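Local coordinates for protein ORF10 (Moritella marina, PDB 6RIW) that forms the ketosynthase-chain length factor didomain of a polyunsaturated fatty acid synthase, and probably condenses acyl units into 3-oxoacyl chains carried on acyl carrier protein, at residues L366-L370 with T371-M375; S639-G642 with N643-A646; S754-A758 with E759-A763. All blocks are in the same frame, centred on the assembly; numbering follows the deposited sequence.

Interaction 1: residues L366-L370 with T371-M375; sequences LGHLL and TAAGM
The carbonyl of Leu369 and the amide of Ala372 close a tight turn, with Ala372 N donating to Leu369 O at 3.0 Å. At its corner Leu370 takes positive phi (62°) and Thr371 a near-helical conformation, as in a type II' turn. One residue on, Ala373 N donates to Leu370 O, also at 3.0 Å, and Met375 N reaches Ala372 O, so backbone amides take the carbonyls of Leu369, Leu370 and Ala372 as the chain winds into helix 374-387. The polar atoms of Thr371 look elsewhere: its hydroxyl bonds Val223 O and its carbonyl meets Ser199 OG. Gly367 and His368 belong to the Asn-X-Gly-His sequence characteristic of ketosynthases. His368, its CG anti to the backbone N (chi1 178°), carries its ring over to the turn, where the methyl of Ala373 meets the ring edge near its plane, 3.4 Å from ND1. Leu370 CD2 lies over the centre of one ring face, 4.2 Å above it. The ring also touches Cys196 and Thr333, consistent with a place in the active-site pocket. On the other flank of the turn Leu369 CB rests against Ala372 CB at 4.1 Å, while the backbone of His368 is tied to Phe258.

Interaction 2: residues S639-G642 with N643-A646; sequences SFIG and NIMA
Ile641 O has two donors: Ile644 N donates to it at 3.1 Å, and Gln554 NE2 of helix 552-567 adds a weak bond. The carbonyl of Gly642 is used next, by Met645 N at 3.2 Å. These i to i+3 bonds wind the chain from the loop after helix 634-638 into the first turn of helix 642-653. Met645 wraps back over the same Gly642 carbonyl. Its CG stands between the backbone N and the carbonyl carbon (chi1 75°), which brings CG to 3.3 Å from Gly642 O, and a bend at chi3 returns the CE methyl to 3.5 Å from that oxygen. The thioether thus lies along the start of its own helix, where it also packs on Gln553, Gln554 and Met557. Ile641 and Ile644 cross obliquely, their CD1 methyls 3.7 Å apart, and Ile644 CD1 also rests against Ile641 CB. Asn643 runs alongside Ile641, pointing the same way, and its OD1 sits close to the Ile641 CG2 methyl at 3.2 Å. The other end of that amide leaves the local contact, ND2 bonding Phe440 O of the ketosynthase half, where Asn643 also touches Ala195. Helix 642-653, in the second thiolase-like half, therefore meets the first half here, as paired subunits do in dimeric ketosynthases. With every touching residue buried, the amides of Ile644 and Met645 are met by backbone carbonyls, that of Asn643 weakly by Asp193 OD2, and the Asn643 ND2 by a carbonyl across the domain interface, while the Ile641-Ile644 pair adds an apolar contact.

Interaction 3: residues S754-A758 with E759-A763; sequences SQVTA and EQVYA
Gln760 reaches back beside Thr757, four atoms of its side chain in turn meeting the preceding residues. CB lies 3.4 Å from Thr757 O, and CG, anti to its own carbonyl carbon (chi1 -61°), comes to 3.3 Å from Thr757 OG1. CD passes the same hydroxyl at longer range. At the tip, OE1 accepts Thr757 N at 3.0 Å, nearly straight (162°) and in the carbonyl plane on a lone pair. A water donates to OE1 as well, at 2.9 Å, and links it to Gln755 O. The return bond, Gln760 N to Thr757 O, makes the pairing reciprocal and leaves the side chain of Gln760 closing the start of the short 3-10 turn, like the i+3 half of a capping box. A leucine in its place would probably leave Thr757 N without its mate and the bridging water short of one acceptor. Thr757 OG1 also faces Glu759 OE2, at a separation too short to be taken at face value. Nearby, Val756 CG2 and Val761 CG2 press together at 3.5 Å, tighter than usual, their side chains crossing at about a right angle while Val756 also leans on strand 469-478. In this surface connection between strands 741-752 and 763-772, a glutamine oxygen satisfies Thr757 N and, through water, reaches Gln755 O, while backbone amides take the turn's carbonyls and a small valine contact closes its inner side.

Overall arrangement
From the N terminus, interaction 1 comes first, joining helix 363-366 to helix 374-387 in the ketosynthase half. Interaction 2 follows in the chain length factor half, where the loop after helix 634-638 enters helix 642-653. Interaction 3 is last, turning the chain from strand 741-752 to strand 763-772, both antiparallel neighbours of strand 469-478. The three lie in series, each closing a short local turn; none nests in or crosses another. Interactions 1 and 2 approach to about 7 Å between nearest atoms and border the same chain region, on Cys196 and Ala195 respectively. Interaction 3 is peripheral, its centre about 31 Å from that of interaction 2.

Interaction 1: residues L366-L370 with T371-M375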
loop_
_atom_site.group_PDB
_atom_site.type_symbol
_atom_site.label_atom_id
_atom_site.label_comp_id
_atom_site.label_asym_id
_atom_site.label_seq_id
_atom_site.Cartn_x
_atom_site.Cartn_y
_atom_site.Cartn_z
ATOM N N LEU A 366 -14.787 -15.545 10.017
ATOM C CA LEU A 366 -14.557 -14.991 8.687
ATOM C C LEU A 366 -13.222 -15.352 8.067
ATOM O O LEU A 366 -13.061 -15.172 6.853
ATOM C CB LEU A 366 -14.625 -13.456 8.719
ATOM C CG LEU A 366 -15.872 -12.802 9.264
ATOM C CD1 LEU A 366 -15.734 -11.292 9.185
ATOM C CD2 LEU A 366 -17.045 -13.286 8.466
ATOM N N GLY A 367 -12.269 -15.816 8.859
ATOM C CA GLY A 367 -10.879 -15.820 8.455
ATOM C C GLY A 367 -10.218 -14.481 8.736
ATOM O O GLY A 367 -10.808 -13.551 9.299
ATOM N N HIS A 368 -8.954 -14.384 8.330
ATOM C CA HIS A 368 -8.140 -13.185 8.544
ATOM C C HIS A 368 -8.202 -12.346 7.269
ATOM O O HIS A 368 -7.607 -12.707 6.251
ATOM C CB HIS A 368 -6.708 -13.591 8.904
ATOM C CG HIS A 368 -5.758 -12.445 9.103
ATOM N ND1 HIS A 368 -6.138 -11.124 8.991
ATOM C CD2 HIS A 368 -4.450 -12.426 9.459
ATOM C CE1 HIS A 368 -5.097 -10.342 9.230
ATOM N NE2 HIS A 368 -4.062 -11.108 9.523
ATOM N N LEU A 369 -8.917 -11.227 7.330
ATOM C CA LEU A 369 -9.149 -10.388 6.154
ATOM C C LEU A 369 -7.967 -9.464 5.815
ATOM O O LEU A 369 -8.150 -8.504 5.048
ATOM C CB LEU A 369 -10.428 -9.564 6.356
ATOM C CG LEU A 369 -11.728 -10.146 5.797
ATOM C CD1 LEU A 369 -11.989 -11.565 6.308
ATOM C CD2 LEU A 369 -12.948 -9.231 6.041
ATOM N N LEU A 370 -6.783 -9.697 6.381
ATOM C CA LEU A 370 -5.552 -9.007 5.975
ATOM C C LEU A 370 -5.706 -7.512 6.230
ATOM O O LEU A 370 -5.960 -7.116 7.382
ATOM C CB LEU A 370 -5.261 -9.406 4.528
ATOM C CG LEU A 370 -5.237 -10.918 4.246
ATOM C CD1 LEU A 370 -4.959 -11.221 2.771
ATOM C CD2 LEU A 370 -4.199 -11.605 5.141
ATOM N N THR A 371 -5.529 -6.640 5.226
ATOM C CA THR A 371 -5.632 -5.202 5.487
ATOM C C THR A 371 -7.009 -4.813 6.000
ATOM O O THR A 371 -7.139 -3.803 6.700
ATOM C CB THR A 371 -5.281 -4.421 4.222
ATOM O OG1 THR A 371 -5.919 -5.033 3.098
ATOM C CG2 THR A 371 -3.771 -4.487 4.011
ATOM N N ALA A 372 -8.035 -5.607 5.703
ATOM C CA ALA A 372 -9.378 -5.298 6.166
ATOM C C ALA A 372 -9.741 -6.000 7.469
ATOM O O ALA A 372 -10.905 -5.941 7.873
ATOM C CB ALA A 372 -10.400 -5.679 5.088
ATOM N N ALA A 373 -8.786 -6.670 8.126
ATOM C CA ALA A 373 -9.138 -7.524 9.264
ATOM C C ALA A 373 -9.743 -6.731 10.412
ATOM O O ALA A 373 -10.615 -7.241 11.134
ATOM C CB ALA A 373 -7.909 -8.296 9.758
ATOM N N GLY A 374 -9.281 -5.502 10.628
ATOM C CA GLY A 374 -9.848 -4.729 11.710
ATOM C C GLY A 374 -11.286 -4.313 11.478
ATOM O O GLY A 374 -11.990 -4.013 12.445
ATOM N N MET A 375 -11.740 -4.274 10.219
ATOM C CA MET A 375 -13.103 -3.801 9.965
ATOM C C MET A 375 -14.162 -4.685 10.627
ATOM O O MET A 375 -14.998 -4.146 11.376
ATOM C CB MET A 375 -13.344 -3.656 8.458
ATOM C CG MET A 375 -12.612 -2.467 7.750
ATOM S SD MET A 375 -12.428 -0.936 8.661
ATOM C CE MET A 375 -14.093 -0.309 8.613
#

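Interaction 2: residues S639-G642 with N643-A646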
loop_
_atom_site.group_PDB
_atom_site.type_symbol
_atom_site.label_atom_id
_atom_site.label_comp_id
_atom_site.label_asym_id
_atom_site.label_seq_id
_atom_site.Cartn_x
_atom_site.Cartn_y
_atom_site.Cartn_z
ATOM N N SER A 639 9.593 -9.502 1.444
ATOM C CA SER A 639 9.869 -8.249 0.753
ATOM C C SER A 639 8.850 -7.937 -0.340
ATOM O O SER A 639 8.908 -6.846 -0.915
ATOM C CB SER A 639 11.295 -8.231 0.166
ATOM O OG SER A 639 11.450 -9.072 -0.974
ATOM N N PHE A 640 7.922 -8.852 -0.643
ATOM C CA PHE A 640 6.796 -8.496 -1.496
ATOM C C PHE A 640 5.758 -7.652 -0.761
ATOM O O PHE A 640 4.848 -7.117 -1.407
ATOM C CB PHE A 640 6.094 -9.758 -2.025
ATOM C CG PHE A 640 6.909 -10.596 -2.984
ATOM C CD1 PHE A 640 8.191 -10.237 -3.381
ATOM C CD2 PHE A 640 6.362 -11.771 -3.497
ATOM C CE1 PHE A 640 8.910 -11.038 -4.284
ATOM C CE2 PHE A 640 7.068 -12.550 -4.393
ATOM C CZ PHE A 640 8.354 -12.186 -4.773
ATOM N N ILE A 641 5.855 -7.538 0.567
ATOM C CA ILE A 641 4.836 -6.909 1.410
ATOM C C ILE A 641 5.286 -5.484 1.721
ATOM O O ILE A 641 6.266 -5.280 2.443
ATOM C CB ILE A 641 4.625 -7.719 2.702
ATOM C CG1 ILE A 641 4.304 -9.185 2.366
ATOM C CG2 ILE A 641 3.558 -7.083 3.572
ATOM C CD1 ILE A 641 4.408 -10.126 3.536
ATOM N N GLY A 642 4.558 -4.485 1.210
ATOM C CA GLY A 642 5.093 -3.132 1.174
ATOM C C GLY A 642 5.396 -2.544 2.540
ATOM O O GLY A 642 6.426 -1.884 2.726
ATOM N N ASN A 643 4.506 -2.755 3.523
ATOM C CA ASN A 643 4.732 -2.098 4.806
ATOM C C ASN A 643 5.960 -2.645 5.519
ATOM O O ASN A 643 6.484 -1.990 6.428
ATOM C CB ASN A 643 3.509 -2.223 5.721
ATOM C CG ASN A 643 3.318 -3.636 6.247
ATOM O OD1 ASN A 643 2.959 -4.535 5.490
ATOM N ND2 ASN A 643 3.556 -3.839 7.551
ATOM N N ILE A 644 6.449 -3.810 5.113
ATOM C CA ILE A 644 7.551 -4.399 5.861
ATOM C C ILE A 644 8.825 -3.607 5.628
ATOM O O ILE A 644 9.701 -3.573 6.496
ATOM C CB ILE A 644 7.701 -5.894 5.515
ATOM C CG1 ILE A 644 6.436 -6.638 5.970
ATOM C CG2 ILE A 644 8.946 -6.487 6.197
ATOM C CD1 ILE A 644 6.508 -8.184 5.890
ATOM N N MET A 645 8.948 -2.919 4.489
ATOM C CA MET A 645 10.171 -2.140 4.308
ATOM C C MET A 645 10.262 -0.997 5.322
ATOM O O MET A 645 11.365 -0.692 5.804
ATOM C CB MET A 645 10.292 -1.655 2.856
ATOM C CG MET A 645 9.409 -0.513 2.425
ATOM S SD MET A 645 9.765 -0.168 0.665
ATOM C CE MET A 645 8.131 -0.407 -0.008
ATOM N N ALA A 646 9.125 -0.401 5.714
ATOM C CA ALA A 646 9.159 0.588 6.794
ATOM C C ALA A 646 9.522 -0.073 8.122
ATOM O O ALA A 646 10.341 0.456 8.888
ATOM C CB ALA A 646 7.804 1.304 6.912
#

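Interaction 3: residues S754-A758 with E759-A763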
loop_
_atom_site.group_PDB
_atom_site.type_symbol
_atom_site.label_atom_id
_atom_site.label_comp_id
_atom_site.label_asym_id
_atom_site.label_seq_id
_atom_site.Cartn_x
_atom_site.Cartn_y
_atom_site.Cartn_z
ATOM N N SER A 754 10.485 24.195 15.781
ATOM C CA SER A 754 10.873 24.651 17.113
ATOM C C SER A 754 11.799 23.683 17.843
ATOM O O SER A 754 12.375 24.071 18.870
ATOM C CB SER A 754 9.628 24.886 17.959
ATOM O OG SER A 754 8.973 23.650 18.158
ATOM N N GLN A 755 12.006 22.462 17.336
ATOM C CA GLN A 755 12.808 21.481 18.053
ATOM C C GLN A 755 14.089 21.085 17.320
ATOM O O GLN A 755 14.630 20.009 17.575
ATOM C CB GLN A 755 11.966 20.245 18.369
ATOM C CG GLN A 755 10.739 20.557 19.212
ATOM C CD GLN A 755 11.103 21.121 20.589
ATOM O OE1 GLN A 755 12.223 20.945 21.075
ATOM N NE2 GLN A 755 10.161 21.822 21.211
ATOM N N VAL A 756 14.619 21.937 16.447
ATOM C CA VAL A 756 15.884 21.639 15.788
ATOM C C VAL A 756 16.823 22.805 16.037
ATOM O O VAL A 756 16.386 23.932 16.266
ATOM C CB VAL A 756 15.719 21.425 14.275
ATOM C CG1 VAL A 756 14.739 20.287 13.999
ATOM C CG2 VAL A 756 15.241 22.715 13.626
ATOM N N THR A 757 18.115 22.535 15.937
ATOM C CA THR A 757 19.099 23.611 15.989
ATOM C C THR A 757 19.473 24.065 14.575
ATOM O O THR A 757 19.305 23.334 13.592
ATOM C CB THR A 757 20.350 23.181 16.756
ATOM O OG1 THR A 757 20.943 22.043 16.123
ATOM C CG2 THR A 757 19.997 22.807 18.191
ATOM N N ALA A 758 19.987 25.299 14.483
ATOM C CA ALA A 758 20.180 25.924 13.178
ATOM C C ALA A 758 21.116 25.111 12.292
ATOM O O ALA A 758 20.877 24.985 11.087
ATOM C CB ALA A 758 20.700 27.356 13.347
ATOM N N GLU A 759 22.161 24.517 12.867
ATOM C CA GLU A 759 23.126 23.840 12.005
ATOM C C GLU A 759 22.626 22.497 11.482
ATOM O O GLU A 759 23.343 21.864 10.717
ATOM C CB GLU A 759 24.463 23.640 12.729
ATOM C CG GLU A 759 24.433 22.630 13.876
ATOM C CD GLU A 759 23.681 23.154 15.106
ATOM O OE1 GLU A 759 23.458 24.394 15.229
ATOM O OE2 GLU A 759 23.300 22.317 15.948
ATOM N N GLN A 760 21.423 22.066 11.859
ATOM C CA GLN A 760 20.831 20.846 11.323
ATOM C C GLN A 760 20.047 21.060 10.038
ATOM O O GLN A 760 19.775 20.084 9.338
ATOM C CB GLN A 760 19.845 20.247 12.326
ATOM C CG GLN A 760 20.438 19.849 13.655
ATOM C CD GLN A 760 19.435 19.065 14.441
ATOM O OE1 GLN A 760 18.581 19.638 15.130
ATOM N NE2 GLN A 760 19.488 17.740 14.305
ATOM N N VAL A 761 19.609 22.282 9.754
ATOM C CA VAL A 761 18.470 22.503 8.873
ATOM C C VAL A 761 18.946 22.730 7.441
ATOM O O VAL A 761 19.730 23.646 7.175
ATOM C CB VAL A 761 17.624 23.685 9.360
ATOM C CG1 VAL A 761 16.469 23.923 8.408
ATOM C CG2 VAL A 761 17.124 23.394 10.771
ATOM N N TYR A 762 18.476 21.883 6.520
ATOM C CA TYR A 762 18.651 22.181 5.103
ATOM C C TYR A 762 17.742 23.323 4.690
ATOM O O TYR A 762 18.201 24.351 4.181
ATOM C CB TYR A 762 18.363 20.946 4.245
ATOM C CG TYR A 762 19.419 19.857 4.261
ATOM C CD1 TYR A 762 20.503 19.907 3.397
ATOM C CD2 TYR A 762 19.309 18.767 5.125
ATOM C CE1 TYR A 762 21.461 18.899 3.379
ATOM C CE2 TYR A 762 20.253 17.747 5.119
ATOM C CZ TYR A 762 21.330 17.821 4.233
ATOM O OH TYR A 762 22.266 16.828 4.247
ATOM N N ALA A 763 16.434 23.149 4.906
ATOM C CA ALA A 763 15.389 24.083 4.523
ATOM C C ALA A 763 14.171 23.732 5.363
ATOM O O ALA A 763 14.124 22.670 5.985
ATOM C CB ALA A 763 15.067 23.979 3.014
HETATM O O HOH W 1 16.835 18.209 16.892
#